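Local coordinates for kynurenine formamidase (PDB 4CO9), which hydrolyses N-formyl-L-kynurenine to L-kynurenine and formate at a two-zinc centre, the second step of tryptophan breakdown through the kynurenine pathway, at residues C[165-168]-C[172-175]; C[50-55]-C[60-65]; C[111-116]-C[125-130]. One frame throughout, in Å; residues are numbered along the deposited sequence. Where two conformers were deposited one is given.

Contact 1: residues C[165-168]-C[172-175]. With ZN (zinc ion), chain O; ZN (zinc ion), chain P.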
# COMPACT_ATOMS: atom_id res chain seq x y z
N GLN C 165 -21.26 -7.96 -11.11
CA GLN C 165 -20.95 -8.76 -12.29
C GLN C 165 -19.45 -8.94 -12.46
O GLN C 165 -18.99 -10.03 -12.81
CB GLN C 165 -21.59 -8.18 -13.54
CG GLN C 165 -23.10 -8.42 -13.61
CD GLN C 165 -23.45 -9.89 -13.49
OE1 GLN C 165 -22.97 -10.72 -14.26
NE2 GLN C 165 -24.26 -10.23 -12.49
N LEU C 166 -18.69 -7.88 -12.19
CA LEU C 166 -17.24 -7.97 -12.29
C LEU C 166 -16.70 -9.04 -11.38
O LEU C 166 -16.02 -9.97 -11.83
CB LEU C 166 -16.57 -6.61 -12.00
CG LEU C 166 -16.75 -5.57 -13.09
CD1 LEU C 166 -16.33 -4.18 -12.59
CD2 LEU C 166 -15.97 -5.94 -14.34
N PHE C 167 -17.04 -8.97 -10.10
CA PHE C 167 -16.54 -9.98 -9.17
C PHE C 167 -17.12 -11.39 -9.46
O PHE C 167 -16.42 -12.38 -9.26
CB PHE C 167 -16.59 -9.54 -7.70
CG PHE C 167 -15.28 -8.91 -7.20
CD1 PHE C 167 -14.19 -9.70 -6.87
CD2 PHE C 167 -15.15 -7.53 -7.07
CE1 PHE C 167 -13.01 -9.14 -6.41
CE2 PHE C 167 -13.96 -6.96 -6.60
CZ PHE C 167 -12.90 -7.77 -6.27
N LYS C 168 -18.34 -11.47 -9.98
CA LYS C 168 -18.91 -12.76 -10.41
C LYS C 168 -18.03 -13.42 -11.47
O LYS C 168 -18.03 -14.65 -11.60
CB LYS C 168 -20.31 -12.55 -10.98
CG LYS C 168 -21.21 -13.77 -11.05
CD LYS C 168 -22.52 -13.46 -11.78
CE LYS C 168 -23.74 -14.02 -11.08
NZ LYS C 168 -23.69 -15.49 -10.93
N HIS C 172 -11.33 -8.08 -10.53
CA HIS C 172 -11.12 -7.23 -9.38
C HIS C 172 -11.20 -5.77 -9.78
O HIS C 172 -11.14 -5.45 -10.95
CB HIS C 172 -9.79 -7.58 -8.77
CG HIS C 172 -9.74 -8.98 -8.24
ND1 HIS C 172 -9.48 -9.27 -6.92
CD2 HIS C 172 -9.94 -10.17 -8.85
CE1 HIS C 172 -9.50 -10.57 -6.74
NE2 HIS C 172 -9.78 -11.14 -7.90
N ILE C 173 -11.36 -4.89 -8.79
CA ILE C 173 -11.73 -3.50 -9.03
C ILE C 173 -10.78 -2.53 -8.36
O ILE C 173 -10.53 -2.62 -7.15
CB ILE C 173 -13.16 -3.21 -8.51
CG1 ILE C 173 -14.17 -4.06 -9.30
CG2 ILE C 173 -13.50 -1.73 -8.65
CD1 ILE C 173 -15.56 -4.07 -8.70
N LEU C 174 -10.28 -1.58 -9.16
CA LEU C 174 -9.40 -0.52 -8.72
C LEU C 174 -10.02 0.80 -9.14
O LEU C 174 -10.36 0.98 -10.30
CB LEU C 174 -8.03 -0.73 -9.37
CG LEU C 174 -7.00 0.39 -9.33
CD1 LEU C 174 -6.64 0.76 -7.89
CD2 LEU C 174 -5.76 -0.04 -10.10
N GLU C 175 -10.18 1.72 -8.19
CA GLU C 175 -10.86 2.99 -8.43
C GLU C 175 -9.97 4.19 -8.11
O GLU C 175 -9.01 4.08 -7.33
CB GLU C 175 -12.16 3.05 -7.62
CG GLU C 175 -13.23 2.13 -8.17
CD GLU C 175 -14.32 1.76 -7.18
OE1 GLU C 175 -14.10 1.90 -5.95
OE2 GLU C 175 -15.41 1.32 -7.64
ZN ZN O . -16.35 0.62 -5.88
ZN ZN P . -14.52 1.67 -3.60
O HOH W 1 -16.51 1.54 -4.08
O HOH W 2 -17.94 2.57 -6.18
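The Phe167 ring meets His172 edge first: its CE1 sits above one face of the imidazole, offset toward the rim, 3.6 Å from His172 ND1. Ring centroids 4.8 Å apart and planes at 58° make this an edge-to-face pair. His172 carries CG beside its backbone N and anti to the carbonyl carbon (chi1 -64°), and its ND1 is hydrogen-bonded to Tyr78, a bond that would limit rotation of the imidazole. Phe167 CD2, para to CE1, lies 3.8 Å from Ile173 CD1, which comes at the ring obliquely. With CD1 anti to CA (chi2 169°), the Ile173 branch reaches both Leu166 and Phe167; Leu166 CD1 lies 3.9 Å from Ile173 CG1, the two side chains crossing at about a right angle. Two residues after Ile173, Glu175 joins both zinc ions: OE2 binds one at 2.1 Å, while OE1 reaches the other at 2.4 Å and the first at a longer 2.6 Å. The Leu166, Phe167 and Ile173 packing joins helix 161-168 to the second strand of the beta-alpha-beta unit 144-147, 161-168, 172-175. Leu166 also packs on helix 133-140, and strand 172-175 runs between strands 144-147 and 56-58 in the mixed sheet.

Contact 2: residues C[50-55]-C[60-65]. With ZN (zinc ion), chain P.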
# COMPACT_ATOMS: atom_id res chain seq x y z
N SER C 50 -12.05 6.84 5.45
CA SER C 50 -12.84 5.82 4.78
C SER C 50 -11.92 4.98 3.93
O SER C 50 -10.98 5.50 3.34
CB SER C 50 -13.92 6.41 3.89
OG SER C 50 -14.55 5.40 3.12
N ILE C 51 -12.21 3.69 3.84
CA ILE C 51 -11.55 2.76 2.92
C ILE C 51 -11.57 3.27 1.46
O ILE C 51 -10.58 3.14 0.70
CB ILE C 51 -12.24 1.39 3.06
CG1 ILE C 51 -11.90 0.77 4.44
CG2 ILE C 51 -11.84 0.46 1.92
CD1 ILE C 51 -10.44 0.37 4.66
N HIS C 52 -12.68 3.89 1.09
CA HIS C 52 -12.91 4.28 -0.29
C HIS C 52 -12.55 5.75 -0.48
O HIS C 52 -13.37 6.57 -0.88
CB HIS C 52 -14.36 3.98 -0.67
CG HIS C 52 -14.75 2.55 -0.43
ND1 HIS C 52 -14.75 1.60 -1.42
CD2 HIS C 52 -15.10 1.91 0.71
CE1 HIS C 52 -15.09 0.43 -0.92
NE2 HIS C 52 -15.31 0.59 0.38
N THR C 53 -11.30 6.07 -0.19
CA THR C 53 -10.78 7.42 -0.33
C THR C 53 -9.55 7.32 -1.20
O THR C 53 -8.70 6.49 -0.96
CB THR C 53 -10.35 8.00 1.04
OG1 THR C 53 -11.46 7.93 1.92
CG2 THR C 53 -9.90 9.46 0.93
N GLY C 54 -9.45 8.21 -2.18
CA GLY C 54 -8.30 8.24 -3.06
C GLY C 54 -8.25 6.97 -3.87
O GLY C 54 -9.27 6.30 -4.07
N THR C 55 -7.05 6.62 -4.30
CA THR C 55 -6.84 5.45 -5.12
C THR C 55 -6.96 4.22 -4.22
O THR C 55 -6.26 4.12 -3.21
CB THR C 55 -5.45 5.52 -5.78
OG1 THR C 55 -5.35 6.78 -6.46
CG2 THR C 55 -5.26 4.40 -6.77
N PRO C 60 -15.03 -7.82 -2.36
CA PRO C 60 -16.42 -8.18 -2.58
C PRO C 60 -17.31 -7.92 -1.35
O PRO C 60 -18.48 -7.58 -1.50
CB PRO C 60 -16.35 -9.67 -2.92
CG PRO C 60 -15.00 -9.83 -3.53
CD PRO C 60 -14.10 -8.89 -2.78
N PHE C 61 -16.73 -7.99 -0.17
CA PHE C 61 -17.46 -7.66 1.05
C PHE C 61 -18.09 -6.26 1.03
O PHE C 61 -19.09 -6.02 1.71
CB PHE C 61 -16.56 -7.83 2.27
CG PHE C 61 -17.21 -7.44 3.58
CD1 PHE C 61 -18.36 -8.06 4.01
CD2 PHE C 61 -16.65 -6.47 4.39
CE1 PHE C 61 -18.94 -7.71 5.21
CE2 PHE C 61 -17.23 -6.11 5.59
CZ PHE C 61 -18.39 -6.74 6.00
N HIS C 62 -17.51 -5.33 0.26
CA HIS C 62 -18.05 -3.98 0.11
C HIS C 62 -19.50 -4.00 -0.37
O HIS C 62 -20.31 -3.21 0.10
CB HIS C 62 -17.20 -3.18 -0.88
CG HIS C 62 -17.72 -1.81 -1.16
ND1 HIS C 62 -18.01 -0.90 -0.18
CD2 HIS C 62 -17.95 -1.18 -2.33
CE1 HIS C 62 -18.43 0.23 -0.72
NE2 HIS C 62 -18.39 0.09 -2.03
N PHE C 63 -19.84 -4.92 -1.26
CA PHE C 63 -21.20 -4.99 -1.82
C PHE C 63 -21.94 -6.32 -1.63
O PHE C 63 -23.07 -6.48 -2.08
CB PHE C 63 -21.14 -4.63 -3.30
CG PHE C 63 -20.09 -5.37 -4.06
CD1 PHE C 63 -20.36 -6.62 -4.59
CD2 PHE C 63 -18.82 -4.82 -4.21
CE1 PHE C 63 -19.38 -7.30 -5.30
CE2 PHE C 63 -17.83 -5.51 -4.91
CZ PHE C 63 -18.12 -6.75 -5.45
N ASP C 64 -21.30 -7.27 -0.95
CA ASP C 64 -21.88 -8.59 -0.71
C ASP C 64 -21.49 -9.00 0.69
O ASP C 64 -20.30 -9.20 0.96
CB ASP C 64 -21.33 -9.57 -1.75
CG ASP C 64 -21.87 -10.98 -1.59
OD1 ASP C 64 -22.40 -11.36 -0.53
OD2 ASP C 64 -21.75 -11.71 -2.58
N ASN C 65 -22.47 -9.15 1.57
CA ASN C 65 -22.19 -9.54 2.95
C ASN C 65 -21.41 -10.83 3.08
O ASN C 65 -20.67 -10.99 4.04
CB ASN C 65 -23.47 -9.68 3.77
CG ASN C 65 -24.11 -8.36 4.10
OD1 ASN C 65 -23.43 -7.33 4.21
ND2 ASN C 65 -25.42 -8.36 4.24
ZN ZN P . -14.52 1.67 -3.60
O HOH W 1 -16.51 1.54 -4.08
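His52 and His62 bring their imidazoles together obliquely at the binuclear zinc site, between the loops that precede and follow strand 56-58. The second segment enters this site through a short turn. Pro60 O accepts a hydrogen bond from Phe63 N and a weak one from Asp64 N, and residues 60-62 have helical backbone angles. Phe61 is turned elsewhere, with Lys69 in a cation-pi contact with its ring and its carbonyl bonded to Asn43 of the second subunit. His62, inferred to be the proton donor and acceptor of the reaction, sends CG anti to its backbone N (chi1 177°), which carries the ring to His52 from the opposite direction. His52 CE1 lies above the centre of the His62 ring, 3.5 Å from His62 CG. The centroids are 3.9 Å apart and the planes 33° apart, an oblique pairing of two rings. His52 NE2 and His62 ND1 come within 3.1 Å, but the angle is too poor for a hydrogen bond; each nitrogen has its own partner, Asp200 for His52 NE2 and Asn43 O of the second subunit for His62 ND1. The dimer interface therefore supplies a second-shell contact to His62. Next in sequence, Phe63 turns one ring face over Pro60 O, and its own carbonyl accepts from Lys36 of the second subunit. Asp64 OD1 takes the backbone N-H of Asp66, and Asn65 OD1 again meets Asn43 of that subunit. Across the contact, an ST turn, His52 N to Ser50 OG, shapes the backbone at the metal ligand. His56, Asp58 and Glu175 share the zinc ion with His52, whose ND1 binds it at 2.2 Å.

Contact 3: residues C[111-116]-C[125-130]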
# COMPACT_ATOMS: atom_id res chain seq x y z
N LEU C 111 -8.79 2.06 -17.50
CA LEU C 111 -9.62 2.88 -18.37
C LEU C 111 -9.48 4.35 -18.01
O LEU C 111 -9.82 4.76 -16.90
CB LEU C 111 -11.08 2.46 -18.24
CG LEU C 111 -11.43 0.99 -18.40
CD1 LEU C 111 -12.93 0.77 -18.29
CD2 LEU C 111 -10.94 0.47 -19.75
N ARG C 112 -8.95 5.14 -18.95
CA ARG C 112 -8.91 6.59 -18.82
C ARG C 112 -10.20 7.19 -19.37
O ARG C 112 -10.39 7.23 -20.58
CB ARG C 112 -7.70 7.19 -19.56
CG ARG C 112 -7.45 8.65 -19.19
CD ARG C 112 -6.48 9.41 -20.10
NE ARG C 112 -5.16 8.78 -20.19
CZ ARG C 112 -4.83 7.87 -21.10
NH1 ARG C 112 -5.69 7.50 -22.04
NH2 ARG C 112 -3.62 7.34 -21.07
N THR C 113 -11.08 7.62 -18.48
CA THR C 113 -12.29 8.35 -18.88
C THR C 113 -12.00 9.83 -19.01
O THR C 113 -12.67 10.52 -19.75
CB THR C 113 -13.46 8.17 -17.89
OG1 THR C 113 -13.19 8.90 -16.69
CG2 THR C 113 -13.72 6.71 -17.58
N SER C 114 -11.00 10.31 -18.27
CA SER C 114 -10.69 11.74 -18.16
C SER C 114 -11.93 12.56 -17.84
O SER C 114 -12.04 13.70 -18.28
CB SER C 114 -10.03 12.25 -19.45
OG SER C 114 -8.83 11.53 -19.73
N SER C 115 -12.86 11.97 -17.11
CA SER C 115 -14.16 12.61 -16.87
C SER C 115 -14.12 13.57 -15.68
O SER C 115 -14.86 14.55 -15.66
CB SER C 115 -15.25 11.58 -16.68
OG SER C 115 -16.48 12.21 -16.37
N HIS C 116 -13.27 13.29 -14.70
CA HIS C 116 -13.26 14.08 -13.48
C HIS C 116 -11.85 14.62 -13.21
O HIS C 116 -11.54 15.75 -13.59
CB HIS C 116 -13.82 13.27 -12.31
CG HIS C 116 -13.96 14.06 -11.04
ND1 HIS C 116 -14.77 15.17 -10.94
CD2 HIS C 116 -13.39 13.90 -9.82
CE1 HIS C 116 -14.69 15.66 -9.72
NE2 HIS C 116 -13.85 14.91 -9.02
N ILE C 125 -21.57 13.37 -11.52
CA ILE C 125 -21.86 12.26 -12.43
C ILE C 125 -20.54 11.70 -12.97
O ILE C 125 -19.58 12.45 -13.14
CB ILE C 125 -22.76 12.71 -13.61
CG1 ILE C 125 -23.19 11.52 -14.47
CG2 ILE C 125 -22.06 13.75 -14.47
CD1 ILE C 125 -24.28 11.86 -15.47
N ILE C 126 -20.50 10.40 -13.22
CA ILE C 126 -19.34 9.78 -13.86
C ILE C 126 -19.79 8.81 -14.94
O ILE C 126 -20.94 8.38 -14.96
CB ILE C 126 -18.47 9.00 -12.85
CG1 ILE C 126 -19.28 7.84 -12.23
CG2 ILE C 126 -17.93 9.96 -11.78
CD1 ILE C 126 -18.46 6.87 -11.41
N PRO C 127 -18.87 8.44 -15.85
CA PRO C 127 -19.17 7.34 -16.75
C PRO C 127 -19.09 6.04 -15.98
O PRO C 127 -18.13 5.82 -15.25
CB PRO C 127 -18.04 7.40 -17.79
CG PRO C 127 -17.41 8.73 -17.60
CD PRO C 127 -17.55 9.01 -16.14
N HIS C 128 -20.09 5.18 -16.12
CA HIS C 128 -20.09 3.90 -15.43
C HIS C 128 -19.76 2.79 -16.42
O HIS C 128 -19.74 3.02 -17.63
CB HIS C 128 -21.43 3.65 -14.76
CG HIS C 128 -22.58 3.64 -15.71
ND1 HIS C 128 -23.20 4.79 -16.14
CD2 HIS C 128 -23.23 2.62 -16.32
CE1 HIS C 128 -24.20 4.48 -16.95
NE2 HIS C 128 -24.23 3.17 -17.09
N LEU C 129 -19.51 1.60 -15.90
CA LEU C 129 -19.31 0.40 -16.70
C LEU C 129 -20.62 -0.38 -16.75
O LEU C 129 -21.29 -0.54 -15.73
CB LEU C 129 -18.23 -0.48 -16.09
CG LEU C 129 -16.93 0.23 -15.72
CD1 LEU C 129 -15.90 -0.80 -15.27
CD2 LEU C 129 -16.39 1.06 -16.88
N ARG C 130 -20.99 -0.84 -17.93
CA ARG C 130 -22.21 -1.63 -18.08
C ARG C 130 -21.91 -3.09 -17.77
O ARG C 130 -20.80 -3.56 -18.01
CB ARG C 130 -22.79 -1.45 -19.48
CG ARG C 130 -23.14 -0.00 -19.81
CD ARG C 130 -24.11 0.10 -20.97
NE ARG C 130 -23.56 -0.48 -22.19
CZ ARG C 130 -22.69 0.13 -22.99
NH1 ARG C 130 -22.25 1.35 -22.73
NH2 ARG C 130 -22.25 -0.50 -24.07
O HOH W 3 -17.01 12.93 -13.98
O HOH W 4 -19.24 11.91 -16.52
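Where strand 108-112 of the central mixed sheet ends, its chain turns through an ST turn and passes beside the segment leading into the short strand 128-129. The end-to-end directions of the two touching parts are 163° apart, so they run nearly antiparallel, yet no direct hydrogen bond links them; side chains and two waters make the contact. Leu111 and Leu129 meet at the buried end through methyl groups, Leu111 CD1 lying 3.7 Å from Leu129 CD2. The Leu129 side chain extends with CD1 anti to CA (chi2 -174°), leaving CD2 as the branch that faces Leu111. Further along, Thr113 CB rests 4.0 Å from Pro127 CG, while its hydroxyl serves the turn: Thr113 OG1 accepts from Ser115 N at 3.1 Å with an N-H to acceptor angle of 147°, and it is also hydrogen-bonded to Asp148. The turn is consistent with the position of Ser115 against the proline ring, where Ser115 OG is 3.4 Å from Pro127 CD. Ser115 has two conformers, and this proline contact and the water bridges below hold for the one described. Pro127 in turn packs on Ile93 of strand 92-93, the parallel partner of strand 128-129, so the contact joins this small two-stranded sheet to the end of an inner strand of the large one. At the exposed end, water bridges the segments: one molecule lies 2.6 Å from Ser115 OG and donates to Ile125 O at 2.7 Å, and a second lies 2.8 Å from Ser115 OG with a weak bond to Ile125 O.

How the contacts relate
Along the chain the contacts come in series, contact 2 first, then contact 3 and contact 1. Contacts 1 and 2 have centres 11 Å apart and touch: Phe167 packs on Pro60 and Phe63, Phe167 CD1 coming 3.4 Å from Pro60 CG, and both reach one zinc ion and share a water. Segments distant in sequence thus supply the metal centre together. Contact 3 lies about 15 Å from contact 1 and 18 Å from contact 2, centre to centre, touching neither. It shares the mixed sheet with contact 1, where strand 144-147 separates strands 108-112 and 172-175, so the two contacts sit on strands of one sheet with a single strand between them.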